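Local coordinates for lipoate-protein ligase, putative (Streptococcus pneumoniae, PDB 1VQZ), which is a putative lipoate-protein ligase, pairing a catalytic domain of the lipoyl protein ligase A/B family with a C-terminal domain characteristic of bacterial relatives, at residues 108-113 with 144-149; 28-33 with 154-159; 44-49 with 208-213. All blocks are in the same frame, centred on the assembly; numbering follows the deposited sequence.

Interaction 1: 108-113 with 144-149. With EDO (1,2-ethanediol), chain P.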
loop_
_atom_site.group_PDB
_atom_site.type_symbol
_atom_site.label_atom_id
_atom_site.label_comp_id
_atom_site.label_asym_id
_atom_site.label_seq_id
_atom_site.Cartn_x
_atom_site.Cartn_y
_atom_site.Cartn_z
ATOM N N PHE A 108 5.679 -17.836 1.176
ATOM C CA PHE A 108 5.482 -17.199 2.456
ATOM C C PHE A 108 4.909 -15.845 2.151
ATOM O O PHE A 108 5.649 -14.908 1.751
ATOM C CB PHE A 108 6.814 -17.097 3.187
ATOM C CG PHE A 108 6.715 -16.471 4.546
ATOM C CD1 PHE A 108 6.110 -17.150 5.577
ATOM C CD2 PHE A 108 7.268 -15.214 4.803
ATOM C CE1 PHE A 108 6.031 -16.584 6.860
ATOM C CE2 PHE A 108 7.201 -14.655 6.049
ATOM C CZ PHE A 108 6.591 -15.348 7.094
ATOM N N ASP A 109 3.586 -15.740 2.296
ATOM C CA ASP A 109 2.831 -14.644 1.700
ATOM C C ASP A 109 1.519 -14.492 2.443
ATOM O O ASP A 109 1.346 -15.121 3.476
ATOM C CB ASP A 109 2.577 -14.873 0.220
ATOM C CG ASP A 109 1.963 -16.242 -0.087
ATOM O OD1 ASP A 109 1.304 -16.873 0.787
ATOM O OD2 ASP A 109 2.189 -16.685 -1.235
ATOM N N PHE A 110 0.635 -13.631 1.943
ATOM C CA PHE A 110 -0.616 -13.329 2.624
ATOM C C PHE A 110 -1.401 -14.592 2.858
ATOM O O PHE A 110 -1.861 -14.841 3.973
ATOM C CB PHE A 110 -1.485 -12.345 1.820
ATOM C CG PHE A 110 -2.734 -11.909 2.554
ATOM C CD1 PHE A 110 -2.647 -11.336 3.813
ATOM C CD2 PHE A 110 -3.987 -12.081 1.991
ATOM C CE1 PHE A 110 -3.778 -10.943 4.496
ATOM C CE2 PHE A 110 -5.131 -11.687 2.667
ATOM C CZ PHE A 110 -5.029 -11.107 3.915
ATOM N N LYS A 111 -1.570 -15.370 1.798
ATOM C CA LYS A 111 -2.253 -16.663 1.891
ATOM C C LYS A 111 -1.739 -17.500 3.051
ATOM O O LYS A 111 -2.518 -18.091 3.770
ATOM C CB LYS A 111 -2.074 -17.463 0.606
ATOM C CG LYS A 111 -2.760 -16.835 -0.598
ATOM N N SER A 112 -0.427 -17.566 3.239
ATOM C CA SER A 112 0.101 -18.397 4.302
ATOM C C SER A 112 -0.119 -17.789 5.697
ATOM O O SER A 112 -0.285 -18.523 6.659
ATOM C CB SER A 112 1.572 -18.777 4.045
ATOM O OG SER A 112 2.434 -17.684 3.930
ATOM N N PHE A 113 -0.131 -16.459 5.790
ATOM C CA PHE A 113 -0.419 -15.721 7.051
ATOM C C PHE A 113 -1.883 -15.851 7.457
ATOM O O PHE A 113 -2.235 -15.850 8.645
ATOM C CB PHE A 113 -0.048 -14.252 6.829
ATOM C CG PHE A 113 -0.395 -13.308 7.968
ATOM C CD1 PHE A 113 0.163 -13.454 9.221
ATOM C CD2 PHE A 113 -1.276 -12.228 7.748
ATOM C CE1 PHE A 113 -0.129 -12.528 10.260
ATOM C CE2 PHE A 113 -1.586 -11.311 8.759
ATOM C CZ PHE A 113 -1.014 -11.444 10.024
ATOM N N CYS A 144 -9.499 -7.075 7.255
ATOM C CA CYS A 144 -8.121 -7.132 6.838
ATOM C C CYS A 144 -8.031 -6.878 5.325
ATOM O O CYS A 144 -8.795 -7.445 4.510
ATOM C CB CYS A 144 -7.522 -8.506 7.146
ATOM S SG CYS A 144 -5.744 -8.647 6.780
ATOM N N GLY A 145 -7.069 -6.049 4.968
ATOM C CA GLY A 145 -6.816 -5.699 3.580
ATOM C C GLY A 145 -5.330 -5.680 3.275
ATOM O O GLY A 145 -4.570 -4.919 3.906
ATOM N N ASN A 146 -4.975 -6.525 2.298
ATOM C CA ASN A 146 -3.615 -6.815 1.849
ATOM C C ASN A 146 -3.210 -6.062 0.581
ATOM O O ASN A 146 -4.037 -5.815 -0.292
ATOM C CB ASN A 146 -3.558 -8.304 1.511
ATOM C CG ASN A 146 -2.134 -8.808 1.247
ATOM O OD1 ASN A 146 -1.260 -8.633 2.081
ATOM N ND2 ASN A 146 -1.935 -9.505 0.122
ATOM N N ALA A 147 -1.931 -5.737 0.486
ATOM C CA ALA A 147 -1.338 -5.217 -0.734
ATOM C C ALA A 147 0.058 -5.797 -0.933
ATOM O O ALA A 147 0.804 -6.016 -0.003
ATOM C CB ALA A 147 -1.290 -3.701 -0.689
ATOM N N GLN A 148 0.411 -5.993 -2.187
ATOM C CA GLN A 148 1.660 -6.586 -2.586
ATOM C C GLN A 148 2.551 -5.531 -3.268
ATOM O O GLN A 148 2.070 -4.663 -4.032
ATOM C CB GLN A 148 1.338 -7.755 -3.513
ATOM C CG GLN A 148 2.542 -8.587 -3.922
ATOM C CD GLN A 148 2.179 -9.798 -4.804
ATOM O OE1 GLN A 148 1.079 -10.372 -4.701
ATOM N NE2 GLN A 148 3.109 -10.177 -5.678
ATOM N N ALA A 149 3.843 -5.605 -2.976
ATOM C CA ALA A 149 4.881 -4.864 -3.695
ATOM C C ALA A 149 5.962 -5.842 -4.135
ATOM O O ALA A 149 6.218 -6.819 -3.473
ATOM C CB ALA A 149 5.492 -3.750 -2.821
HETATM C C1 EDO P . -2.989 -6.144 -3.335
HETATM O O1 EDO P . -2.172 -6.958 -4.198
HETATM C C2 EDO P . -4.334 -5.606 -3.847
HETATM O O2 EDO P . -4.571 -4.343 -3.164
#
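Phe110, in the first turn of helix 110-123, and Asn146, near the middle of strand 141-151, bring their CA atoms to 7.2 Å, the nearest CA pair of the two segments, where a helix start rests on a sheet. Between them the Phe110 ring and the Asn146 side-chain amide lie stacked, their planes only 10° apart, with the two side chains running past each other in opposite directions. Asn146 CB sits over the middle of the ring as a CH-pi contact, 3.7 Å from the centroid, while its amide continues back along the ring toward the helix, so that Asn146 ND2 comes to 3.3 Å from Phe110 CB. Asn146 CG, anti to the backbone N (chi1 -170°), is carried over the ring, and chi2 of 55° turns the amide nearly parallel to it. Both polar ends of this amide are engaged elsewhere: OD1 bonds to the hydroxyl of Tyr96, and ND2 to Asn134 OD1 and His157 ND1, which holds the flat group against one face of the ring. Cys144, two residues back on the same strand, approaches the ring edge, its SG lying 3.8 Å from Phe110 CE1. The helix start itself is closed by a reciprocal pair: Asp109 OD1 takes the backbone N-H of Ser112 at 3.1 Å, and Ser112 OG takes the backbone N-H of Asp109 at 2.8 Å. This capping box spans Phe110, the first residue of the helix, whose amide stack and Cys sulfur-aromatic contact seat it on the large mixed sheet of this alpha/beta domain.

Interaction 2: 28-33 with 154-159. With EDO (1,2-ethanediol), chain L; EDO (1,2-ethanediol), chain N.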
loop_
_atom_site.group_PDB
_atom_site.type_symbol
_atom_site.label_atom_id
_atom_site.label_comp_id
_atom_site.label_asym_id
_atom_site.label_seq_id
_atom_site.Cartn_x
_atom_site.Cartn_y
_atom_site.Cartn_z
ATOM N N ALA A 28 9.882 3.420 7.398
ATOM C CA ALA A 28 11.319 3.299 7.041
ATOM C C ALA A 28 11.877 1.904 7.443
ATOM O O ALA A 28 12.648 1.251 6.701
ATOM C CB ALA A 28 12.110 4.422 7.692
ATOM N N LEU A 29 11.467 1.441 8.626
ATOM C CA LEU A 29 11.936 0.183 9.152
ATOM C C LEU A 29 11.428 -0.956 8.279
ATOM O O LEU A 29 12.180 -1.891 7.986
ATOM C CB LEU A 29 11.539 0.022 10.626
ATOM C CG LEU A 29 12.068 -1.211 11.377
ATOM C CD1 LEU A 29 12.239 -0.939 12.792
ATOM C CD2 LEU A 29 11.169 -2.466 11.195
ATOM N N GLU A 30 10.169 -0.858 7.832
ATOM C CA GLU A 30 9.587 -1.890 6.963
ATOM C C GLU A 30 10.315 -1.925 5.627
ATOM O O GLU A 30 10.645 -3.018 5.113
ATOM C CB GLU A 30 8.077 -1.655 6.756
ATOM C CG GLU A 30 7.374 -2.720 5.903
ATOM C CD GLU A 30 5.977 -2.313 5.534
ATOM O OE1 GLU A 30 5.825 -1.187 5.032
ATOM O OE2 GLU A 30 5.034 -3.116 5.757
ATOM N N GLU A 31 10.574 -0.750 5.051
ATOM C CA GLU A 31 11.308 -0.707 3.791
ATOM C C GLU A 31 12.725 -1.280 3.915
ATOM O O GLU A 31 13.267 -1.955 2.978
ATOM C CB GLU A 31 11.401 0.731 3.260
ATOM C CG GLU A 31 11.943 0.782 1.838
ATOM C CD GLU A 31 12.124 2.198 1.300
ATOM O OE1 GLU A 31 12.742 3.064 1.963
ATOM O OE2 GLU A 31 11.673 2.418 0.186
ATOM N N TYR A 32 13.354 -0.988 5.049
ATOM C CA TYR A 32 14.685 -1.512 5.333
ATOM C C TYR A 32 14.703 -3.054 5.367
ATOM O O TYR A 32 15.566 -3.689 4.783
ATOM C CB TYR A 32 15.216 -0.942 6.636
ATOM C CG TYR A 32 16.694 -1.180 6.787
ATOM C CD1 TYR A 32 17.621 -0.358 6.143
ATOM C CD2 TYR A 32 17.170 -2.216 7.571
ATOM C CE1 TYR A 32 19.008 -0.577 6.239
ATOM C CE2 TYR A 32 18.571 -2.449 7.700
ATOM C CZ TYR A 32 19.483 -1.617 7.022
ATOM O OH TYR A 32 20.828 -1.835 7.153
ATOM N N ALA A 33 13.719 -3.660 6.032
ATOM C CA ALA A 33 13.593 -5.085 6.018
ATOM C C ALA A 33 13.364 -5.603 4.582
ATOM O O ALA A 33 14.044 -6.538 4.140
ATOM C CB ALA A 33 12.480 -5.524 6.995
ATOM N N ARG A 154 12.257 -10.219 -4.854
ATOM C CA ARG A 154 11.711 -10.070 -3.504
ATOM C C ARG A 154 10.288 -9.486 -3.447
ATOM O O ARG A 154 9.932 -8.445 -4.082
ATOM C CB ARG A 154 12.696 -9.265 -2.646
ATOM C CG ARG A 154 12.372 -9.211 -1.218
ATOM C CD ARG A 154 13.458 -8.527 -0.361
ATOM N NE ARG A 154 14.308 -9.529 0.158
ATOM C CZ ARG A 154 14.618 -9.786 1.423
ATOM N NH1 ARG A 154 14.297 -9.039 2.456
ATOM N NH2 ARG A 154 15.366 -10.854 1.612
ATOM N N ILE A 155 9.459 -10.162 -2.657
ATOM C CA ILE A 155 8.026 -9.903 -2.571
ATOM C C ILE A 155 7.646 -9.440 -1.186
ATOM O O ILE A 155 8.089 -10.035 -0.205
ATOM C CB ILE A 155 7.263 -11.200 -2.842
ATOM C CG1 ILE A 155 7.605 -11.731 -4.254
ATOM C CG2 ILE A 155 5.731 -10.995 -2.649
ATOM C CD1 ILE A 155 7.220 -13.139 -4.507
HETATM N N MSE A 156 6.829 -8.381 -1.105
HETATM C CA MSE A 156 6.229 -7.986 0.161
HETATM C C MSE A 156 4.722 -7.966 0.051
HETATM O O MSE A 156 4.161 -7.353 -0.842
HETATM C CB MSE A 156 6.743 -6.621 0.637
HETATM C CG MSE A 156 6.139 -6.191 1.952
HETATM SE SE MSE A 156 6.832 -4.462 2.637
HETATM C CE MSE A 156 6.194 -3.301 1.088
ATOM N N HIS A 157 4.090 -8.651 0.982
ATOM C CA HIS A 157 2.659 -8.527 1.238
ATOM C C HIS A 157 2.505 -7.763 2.557
ATOM O O HIS A 157 3.050 -8.176 3.568
ATOM C CB HIS A 157 2.005 -9.878 1.419
ATOM C CG HIS A 157 1.923 -10.678 0.162
ATOM N ND1 HIS A 157 0.808 -10.657 -0.653
ATOM C CD2 HIS A 157 2.827 -11.472 -0.454
ATOM C CE1 HIS A 157 1.023 -11.432 -1.702
ATOM N NE2 HIS A 157 2.237 -11.941 -1.599
ATOM N N HIS A 158 1.775 -6.662 2.555
ATOM C CA HIS A 158 1.562 -5.943 3.807
ATOM C C HIS A 158 0.160 -5.389 3.877
ATOM O O HIS A 158 -0.552 -5.277 2.861
ATOM C CB HIS A 158 2.660 -4.898 4.106
ATOM C CG HIS A 158 2.691 -3.718 3.187
ATOM N ND1 HIS A 158 3.474 -2.603 3.430
ATOM C CD2 HIS A 158 2.039 -3.477 2.019
ATOM C CE1 HIS A 158 3.307 -1.734 2.440
ATOM N NE2 HIS A 158 2.416 -2.228 1.593
ATOM N N GLY A 159 -0.275 -5.100 5.087
ATOM C CA GLY A 159 -1.635 -4.610 5.218
ATOM C C GLY A 159 -2.022 -4.325 6.628
ATOM O O GLY A 159 -1.169 -4.303 7.492
HETATM C C1 EDO L . 1.841 1.392 5.388
HETATM O O1 EDO L . 0.559 0.836 5.564
HETATM C C2 EDO L . 2.697 0.249 4.898
HETATM O O2 EDO L . 4.065 0.579 5.004
HETATM C C1 EDO N . 16.654 2.621 0.512
HETATM O O1 EDO N . 15.910 1.417 0.356
HETATM C C2 EDO N . 15.779 3.577 1.301
HETATM O O2 EDO N . 14.739 4.116 0.490
#
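A His-carboxylate hydrogen bond between Glu30 and His158 ties helix 23-36 to strand 154-162, where the helix packs over a face of the large mixed sheet. The short segments run roughly antiparallel, at 148°, with their axes 10.8 Å apart, a gap bridged by long side chains. Glu30 is extended across it, and its carboxylate meets the edge of the His158 ring. ND1 of His158 donates to Glu30 OE2 at 2.8 Å, with a weak second branch to Glu30 OE1 at 3.2 Å. OE2 lies in the ring plane, but the N-H arrives from above the carboxylate plane, the two flat groups being turned 44° against each other. His158 CG occupies the crowded position between backbone N and carbonyl carbon (chi1 68°), which places the ring alongside the Glu30 carboxylate; the turn about CB-CG then points ND1 to it. Second partners complete the grip: Thr97 OG1 bonds to Glu30 OE2, and Ser82 OG to His158 NE2, so the imidazole is held at both nitrogens. Met156, modelled as selenomethionine, packs beside this pair, its SE 3.7 Å from Glu30 CD, crossing the glutamate at about a right angle, and its CE lies over the rim of one His158 face. From the strand, Arg154 reaches backbone carbonyls near the helix C-terminus: NH1 lies 3.0 Å from Ala33 O, and the guanidinium bonds to Phe34 O and Glu40 O. A 1,2-ethanediol lies against His158 CE1. This buried polar bridge joins helix to sheet in the catalytic domain of the lipoyl protein ligase A/B family.

Interaction 3: 44-49 with 208-213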
loop_
_atom_site.group_PDB
_atom_site.type_symbol
_atom_site.label_atom_id
_atom_site.label_comp_id
_atom_site.label_asym_id
_atom_site.label_seq_id
_atom_site.Cartn_x
_atom_site.Cartn_y
_atom_site.Cartn_z
ATOM N N PHE A 44 8.931 -11.466 8.959
ATOM C CA PHE A 44 7.597 -11.202 9.475
ATOM C C PHE A 44 7.676 -10.123 10.570
ATOM O O PHE A 44 8.552 -10.161 11.461
ATOM C CB PHE A 44 6.961 -12.484 10.048
ATOM C CG PHE A 44 5.591 -12.260 10.698
ATOM C CD1 PHE A 44 4.497 -11.838 9.937
ATOM C CD2 PHE A 44 5.395 -12.446 12.083
ATOM C CE1 PHE A 44 3.249 -11.610 10.553
ATOM C CE2 PHE A 44 4.138 -12.216 12.685
ATOM C CZ PHE A 44 3.081 -11.811 11.918
ATOM N N LEU A 45 6.771 -9.164 10.496
ATOM C CA LEU A 45 6.545 -8.228 11.603
ATOM C C LEU A 45 5.130 -7.698 11.694
ATOM O O LEU A 45 4.428 -7.580 10.682
ATOM C CB LEU A 45 7.504 -7.029 11.587
ATOM C CG LEU A 45 7.687 -6.155 10.363
ATOM C CD1 LEU A 45 8.291 -4.822 10.751
ATOM C CD2 LEU A 45 8.624 -6.878 9.349
ATOM N N LEU A 46 4.761 -7.381 12.946
ATOM C CA LEU A 46 3.511 -6.700 13.309
ATOM C C LEU A 46 3.835 -5.367 13.996
ATOM O O LEU A 46 4.733 -5.303 14.796
ATOM C CB LEU A 46 2.697 -7.567 14.250
ATOM C CG LEU A 46 2.331 -8.966 13.740
ATOM C CD1 LEU A 46 1.829 -9.915 14.854
ATOM C CD2 LEU A 46 1.344 -8.830 12.639
ATOM N N TRP A 47 3.106 -4.309 13.660
ATOM C CA TRP A 47 3.397 -2.983 14.173
ATOM C C TRP A 47 2.233 -2.004 14.048
ATOM O O TRP A 47 1.271 -2.260 13.353
ATOM C CB TRP A 47 4.665 -2.437 13.505
ATOM C CG TRP A 47 4.670 -2.560 12.010
ATOM C CD1 TRP A 47 4.872 -3.693 11.256
ATOM C CD2 TRP A 47 4.410 -1.516 11.102
ATOM N NE1 TRP A 47 4.802 -3.393 9.922
ATOM C CE2 TRP A 47 4.499 -2.060 9.795
ATOM C CE3 TRP A 47 4.146 -0.155 11.253
ATOM C CZ2 TRP A 47 4.323 -1.272 8.638
ATOM C CZ3 TRP A 47 3.954 0.635 10.080
ATOM C CH2 TRP A 47 4.083 0.064 8.804
ATOM N N ILE A 48 2.354 -0.872 14.765
ATOM C CA ILE A 48 1.259 0.043 15.017
ATOM C C ILE A 48 1.742 1.484 14.878
ATOM O O ILE A 48 2.747 1.903 15.465
ATOM C CB ILE A 48 0.598 -0.207 16.430
ATOM C CG1 ILE A 48 0.078 -1.661 16.537
ATOM C CG2 ILE A 48 -0.510 0.801 16.684
ATOM C CD1 ILE A 48 -0.535 -2.059 17.910
ATOM N N ASN A 49 1.011 2.219 14.049
ATOM C CA ASN A 49 1.216 3.662 13.829
ATOM C C ASN A 49 0.231 4.465 14.617
ATOM O O ASN A 49 -0.928 4.052 14.770
ATOM C CB ASN A 49 0.961 3.991 12.371
ATOM C CG ASN A 49 1.995 3.384 11.443
ATOM O OD1 ASN A 49 3.186 3.303 11.801
ATOM N ND2 ASN A 49 1.555 3.032 10.190
ATOM N N LYS A 208 -2.467 -7.471 22.935
ATOM C CA LYS A 208 -2.697 -8.874 23.242
ATOM C C LYS A 208 -2.939 -9.667 21.963
ATOM O O LYS A 208 -2.346 -10.731 21.750
ATOM C CB LYS A 208 -3.913 -9.012 24.186
ATOM C CG LYS A 208 -4.262 -10.451 24.579
ATOM C CD LYS A 208 -3.143 -11.199 25.372
ATOM C CE LYS A 208 -3.480 -12.673 25.526
ATOM N NZ LYS A 208 -2.595 -13.393 26.484
ATOM N N PHE A 209 -3.807 -9.136 21.104
ATOM C CA PHE A 209 -4.075 -9.764 19.821
ATOM C C PHE A 209 -2.768 -9.933 18.986
ATOM O O PHE A 209 -2.492 -11.007 18.437
ATOM C CB PHE A 209 -5.120 -8.948 19.046
ATOM C CG PHE A 209 -5.526 -9.595 17.739
ATOM C CD1 PHE A 209 -6.219 -10.795 17.743
ATOM C CD2 PHE A 209 -5.151 -9.057 16.531
ATOM C CE1 PHE A 209 -6.580 -11.442 16.536
ATOM C CE2 PHE A 209 -5.512 -9.680 15.327
ATOM C CZ PHE A 209 -6.229 -10.884 15.338
ATOM N N ARG A 210 -1.999 -8.857 18.902
ATOM C CA ARG A 210 -0.683 -8.855 18.235
ATOM C C ARG A 210 0.233 -9.983 18.756
ATOM O O ARG A 210 0.837 -10.737 17.981
ATOM C CB ARG A 210 -0.033 -7.501 18.474
ATOM C CG ARG A 210 1.407 -7.346 17.958
ATOM C CD ARG A 210 2.092 -6.139 18.569
ATOM N NE ARG A 210 2.300 -6.374 19.998
ATOM C CZ ARG A 210 2.552 -5.441 20.919
ATOM N NH1 ARG A 210 2.681 -4.193 20.587
ATOM N NH2 ARG A 210 2.708 -5.774 22.190
ATOM N N ASP A 211 0.330 -10.084 20.071
ATOM C CA ASP A 211 1.166 -11.081 20.687
ATOM C C ASP A 211 0.646 -12.507 20.477
ATOM O O ASP A 211 1.456 -13.414 20.314
ATOM C CB ASP A 211 1.368 -10.737 22.153
ATOM C CG ASP A 211 2.217 -9.463 22.332
ATOM O OD1 ASP A 211 2.740 -8.949 21.325
ATOM O OD2 ASP A 211 2.411 -8.991 23.471
ATOM N N LEU A 212 -0.683 -12.706 20.464
ATOM C CA LEU A 212 -1.252 -14.031 20.124
ATOM C C LEU A 212 -0.927 -14.409 18.696
ATOM O O LEU A 212 -0.591 -15.542 18.411
ATOM C CB LEU A 212 -2.769 -14.058 20.294
ATOM C CG LEU A 212 -3.329 -14.223 21.692
ATOM C CD1 LEU A 212 -4.857 -13.819 21.745
ATOM C CD2 LEU A 212 -3.138 -15.604 22.266
ATOM N N LEU A 213 -1.008 -13.452 17.780
ATOM C CA LEU A 213 -0.607 -13.725 16.389
ATOM C C LEU A 213 0.864 -14.124 16.266
ATOM O O LEU A 213 1.191 -15.089 15.570
ATOM C CB LEU A 213 -0.853 -12.519 15.493
ATOM C CG LEU A 213 -2.185 -12.322 14.840
ATOM C CD1 LEU A 213 -2.037 -11.129 13.896
ATOM C CD2 LEU A 213 -2.620 -13.600 14.080
#
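Leu46, Arg210 and Leu213 carry the contact between strand 42-47 and helix 206-220. Leu46 has its CG anti to the carbonyl carbon (chi1 -57°), and its CD1 branch enters the turn between Arg210 and Leu213, one turn apart on the helix. There Leu46 CD1 rests 3.8 Å from Leu213 CB and 3.4 Å from the backbone O of Arg210; the Leu46 and Leu213 side chains cross at about a right angle. Arg210 contributes its aliphatic part: Arg210 CG packs 3.9 Å from Leu46 CB. Beyond that the chain bends at CG-CD (chi3 68°), and the guanidinium turns back to its sequence neighbour, Asp211. NE and NH2 together grip a single oxygen side-on, NE to Asp211 OD1 at 2.9 Å and NH2 to the same atom at 3.3 Å, both arriving from one side of the carboxylate plane. This salt bridge keeps the charged end of Arg210 engaged within the helix while its CG packs on the leucine. Leu46 also touches Tyr96 of strand 93-101, and Leu213 touches Thr120 of helix 110-123, which extends the apolar layer. Leu45 and Trp47, the strand neighbours of Leu46, instead reach residues of helix 23-36. Alternate side chains of strand 42-47 therefore face helix 206-220 and helix 23-36, as for an interior strand of a sheet with helices on both faces.

Overall arrangement
All three contacts belong to the lipoyl protein ligase A/B catalytic domain and meet at one large mixed sheet. Interactions 1 and 2 have centres 11 Å apart and use neighbouring antiparallel strands, 141-151 and 154-162, joined by backbone bonds such as Ala147 N to His158 O. Interaction 3 lies about 15 Å from the centre of each; Phe113 meets Phe44 between interactions 1 and 3, and Leu29 meets Leu45 between interactions 2 and 3. Along the chain interactions 2 and 3 interlock, and both segments of interaction 1 fall between those of each. Helices 23-36, 110-123 and 206-220, far apart in sequence, are thereby packed onto a shared sheet.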